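Local coordinates for putative primary metabolism protein HVA1 (PDB 4P5N), which may play a role in primary metabolism and is associated with hypervirulence of the fungus Cryptococcus neoformans, at residues Asp17-Pro22 with Leu70-Lys75. Sequence-based numbering, arbitrary orientation.
Sequences DTVYTP and LTDLDK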
ATOM      1  N   ASP A  17      -2.380  -8.538  16.093  1.00 14.41           N
ATOM      2  CA  ASP A  17      -1.137  -9.306  16.231  1.00 13.24           C
ATOM      3  C   ASP A  17       0.031  -8.521  15.660  1.00 13.04           C
ATOM      4  O   ASP A  17      -0.121  -7.741  14.703  1.00 13.52           O
ATOM      5  CB  ASP A  17      -1.187 -10.638  15.460  1.00 15.31           C
ATOM      6  CG  ASP A  17      -2.110 -11.683  16.096  1.00 14.75           C
ATOM      7  OD1 ASP A  17      -2.704 -11.420  17.153  1.00 18.57           O
ATOM      8  OD2 ASP A  17      -2.232 -12.802  15.517  1.00 16.10           O
ATOM      9  N   THR A  18       1.209  -8.743  16.233  1.00 12.14           N
ATOM     10  CA  THR A  18       2.428  -8.200  15.661  1.00 12.29           C
ATOM     11  C   THR A  18       2.897  -9.094  14.530  1.00  9.40           C
ATOM     12  O   THR A  18       3.123 -10.284  14.743  1.00 11.44           O
ATOM     13  CB  THR A  18       3.568  -8.124  16.690  1.00 12.95           C
ATOM     14  OG1 THR A  18       3.133  -7.396  17.844  1.00 17.12           O
ATOM     15  CG2 THR A  18       4.769  -7.413  16.089  1.00 15.39           C
ATOM     16  N   VAL A  19       3.044  -8.510  13.336  1.00  9.57           N
ATOM     17  CA  VAL A  19       3.603  -9.222  12.178  1.00  9.24           C
ATOM     18  C   VAL A  19       4.954  -8.623  11.778  1.00  8.24           C
ATOM     19  O   VAL A  19       5.256  -7.477  12.113  1.00  9.08           O
ATOM     20  CB  VAL A  19       2.632  -9.270  10.974  1.00  8.92           C
ATOM     21  CG1 VAL A  19       1.436 -10.144  11.316  1.00 10.89           C
ATOM     22  CG2 VAL A  19       2.212  -7.866  10.520  1.00  9.34           C
ATOM     23  N   TYR A  20       5.738  -9.395  11.029  1.00  8.37           N
ATOM     24  CA  TYR A  20       7.116  -9.055  10.703  1.00  7.37           C
ATOM     25  C   TYR A  20       7.451  -9.539   9.295  1.00  7.65           C
ATOM     26  O   TYR A  20       7.137 -10.666   8.931  1.00  9.27           O
ATOM     27  CB  TYR A  20       8.046  -9.759  11.708  1.00  8.55           C
ATOM     28  CG  TYR A  20       9.518  -9.706  11.372  1.00  8.63           C
ATOM     29  CD1 TYR A  20      10.106 -10.663  10.519  1.00 10.20           C
ATOM     30  CD2 TYR A  20      10.338  -8.723  11.926  1.00 10.35           C
ATOM     31  CE1 TYR A  20      11.456 -10.623  10.222  1.00 10.60           C
ATOM     32  CE2 TYR A  20      11.698  -8.679  11.637  1.00 11.61           C
ATOM     33  CZ  TYR A  20      12.253  -9.625  10.784  1.00 11.78           C
ATOM     34  OH  TYR A  20      13.599  -9.583  10.499  1.00 13.51           O
ATOM     35  N   THR A  21       8.101  -8.687   8.524  1.00  8.64           N
ATOM     36  CA  THR A  21       8.719  -9.108   7.289  1.00  8.88           C
ATOM     37  C   THR A  21      10.069  -8.406   7.121  1.00  8.23           C
ATOM     38  O   THR A  21      10.167  -7.210   7.354  1.00  8.96           O
ATOM     39  CB  THR A  21       7.812  -8.837   6.080  1.00 10.80           C
ATOM     40  OG1 THR A  21       8.481  -9.293   4.906  1.00 15.00           O
ATOM     41  CG2 THR A  21       7.445  -7.349   5.940  1.00 11.34           C
ATOM     42  N   PRO A  22      11.120  -9.143   6.734  1.00  9.07           N
ATOM     43  CA  PRO A  22      12.415  -8.501   6.546  1.00  8.86           C
ATOM     44  C   PRO A  22      12.630  -8.121   5.094  1.00  9.88           C
ATOM     45  O   PRO A  22      12.047  -8.728   4.192  1.00 11.90           O
ATOM     46  CB  PRO A  22      13.392  -9.605   6.932  1.00 10.37           C
ATOM     47  CG  PRO A  22      12.706 -10.846   6.432  1.00 10.60           C
ATOM     48  CD  PRO A  22      11.228 -10.610   6.678  1.00  9.72           C
ATOM     49  N   LEU A  70       4.942 -13.362   5.567  1.00 10.78           N
ATOM     50  CA  LEU A  70       5.301 -12.684   6.792  1.00 10.12           C
ATOM     51  C   LEU A  70       5.188 -13.626   7.973  1.00  8.13           C
ATOM     52  O   LEU A  70       4.649 -14.726   7.842  1.00  9.17           O
ATOM     53  CB  LEU A  70       4.551 -11.380   6.970  1.00 18.89           C
ATOM     54  CG  LEU A  70       3.043 -11.417   6.923  1.00 14.63           C
ATOM     55  CD1 LEU A  70       2.456 -12.227   8.079  1.00 18.15           C
ATOM     56  CD2 LEU A  70       2.406 -10.032   6.933  1.00 16.74           C
ATOM     57  N   THR A  71       5.711 -13.196   9.118  1.00  8.27           N
ATOM     58  CA  THR A  71       5.648 -14.000  10.336  1.00  8.03           C
ATOM     59  C   THR A  71       4.821 -13.285  11.384  1.00  8.45           C
ATOM     60  O   THR A  71       5.047 -12.103  11.647  1.00  8.92           O
ATOM     61  CB  THR A  71       7.060 -14.296  10.878  1.00  9.44           C
ATOM     62  OG1 THR A  71       7.817 -14.947   9.862  1.00 10.42           O
ATOM     63  CG2 THR A  71       7.025 -15.206  12.129  1.00 11.30           C
ATOM     64  N   ASP A  72       3.851 -13.996  11.969  1.00  8.84           N
ATOM     65  CA  ASP A  72       3.064 -13.441  13.066  1.00  9.02           C
ATOM     66  C   ASP A  72       3.853 -13.726  14.342  1.00 10.18           C
ATOM     67  O   ASP A  72       3.888 -14.865  14.824  1.00 10.66           O
ATOM     68  CB  ASP A  72       1.687 -14.103  13.096  1.00 11.65           C
ATOM     69  CG  ASP A  72       0.742 -13.490  14.105  1.00 11.88           C
ATOM     70  OD1 ASP A  72       1.190 -13.102  15.220  1.00 12.27           O
ATOM     71  OD2 ASP A  72      -0.480 -13.473  13.783  1.00 12.16           O
ATOM     72  N   LEU A  73       4.491 -12.691  14.891  1.00  9.92           N
ATOM     73  CA  LEU A  73       5.354 -12.874  16.070  1.00 10.83           C
ATOM     74  C   LEU A  73       4.594 -13.312  17.303  1.00 10.97           C
ATOM     75  O   LEU A  73       5.162 -13.970  18.174  1.00 14.58           O
ATOM     76  CB  LEU A  73       6.151 -11.591  16.367  1.00 11.60           C
ATOM     77  CG  LEU A  73       7.093 -11.169  15.217  1.00 13.60           C
ATOM     78  CD1 LEU A  73       7.931  -9.974  15.649  1.00 15.94           C
ATOM     79  CD2 LEU A  73       7.998 -12.296  14.711  1.00 14.12           C
ATOM     80  N   ASP A  74       3.307 -12.985  17.355  1.00 11.34           N
ATOM     81  CA  ASP A  74       2.479 -13.396  18.488  1.00 12.49           C
ATOM     82  C   ASP A  74       2.046 -14.862  18.475  1.00 14.00           C
ATOM     83  O   ASP A  74       1.440 -15.341  19.430  1.00 16.11           O
ATOM     84  CB  ASP A  74       1.277 -12.464  18.618  1.00 15.32           C
ATOM     85  CG  ASP A  74       1.681 -11.066  19.066  1.00 17.24           C
ATOM     86  OD1 ASP A  74       2.635 -10.934  19.850  1.00 25.46           O
ATOM     87  OD2 ASP A  74       1.047 -10.090  18.657  1.00 20.38           O
ATOM     88  N   LYS A  75       2.340 -15.568  17.387  0.50  7.83           N
ATOM     89  CA  LYS A  75       1.984 -16.978  17.263  0.50 12.68           C
ATOM     90  C   LYS A  75       3.233 -17.860  17.239  0.50 10.53           C
ATOM     91  O   LYS A  75       3.153 -19.057  16.965  0.50 10.87           O
ATOM     92  CB  LYS A  75       1.141 -17.207  16.010  0.50 12.66           C
ATOM     93  CG  LYS A  75      -0.192 -16.475  16.037  0.50 14.87           C
ATOM     94  CD  LYS A  75      -1.110 -17.058  17.100  0.50 17.14           C
ATOM     95  CE  LYS A  75      -2.422 -16.300  17.192  0.50 20.69           C
ATOM     96  NZ  LYS A  75      -2.284 -15.078  18.024  0.50 24.83           N
TER
HETATM   97  O   HOH W   1      -4.210 -13.142  18.555  1.00 31.21           O
HETATM   98  O   HOH W   2       9.010 -13.250   8.097  1.00 16.89           O
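Tyr20 and Thr71 form an antiparallel hydrogen-bonded pair: Thr71 N meets Tyr20 O almost straight (2.9 Å, 171°) and in the carbonyl plane, whereas the return bond from Tyr20 N to Thr71 O is bent and weak. Two residues on, Leu73 N reaches Thr18 O at 2.8 Å, although the chain is already curling into the 3-10 turn 73-75. That turn swings Asp74 back, and its OD2 takes Thr18 N in a straight bond (2.8 Å, 168°), approached from above the carboxylate plane; a side-chain oxygen thus extends the pairing beyond the strand. Asp17 OD2 and Asp72 OD2 lie 2.6 Å apart, unfavourable for two charged acids and consistent with a proton on one of them. In one of its two conformers, Lys75 bends to bring NZ 3.4 Å from Asp17 OD2, a long salt bridge whose hydrogen bond is weak; there a water also joins NZ to Asp17 OD1. Apolar groups line both faces: Val19 CG1 packs on Leu70 CD1 (4.0 Å), while on the Tyr20 side Leu73 closes its isobutyl branch over Tyr20 CB. Leu70 CG stands between its backbone N and carbonyl carbon (chi1 55°), which, with chi2 turned the same way, lays both methyls obliquely across the Val19 side chain. Farther out, Asn14 N also binds Asp17 OD2, Gln31 holds Thr18 OG1, and Thr21 OG1 shares a cadmium ion with His65. In this Tudor-family, SH3-like sheet, 71-72 is an edge strand on 18-23, whose other side pairs with 26-36; Val19 and Leu70 face Phe55 and Val53 of strand 52-56.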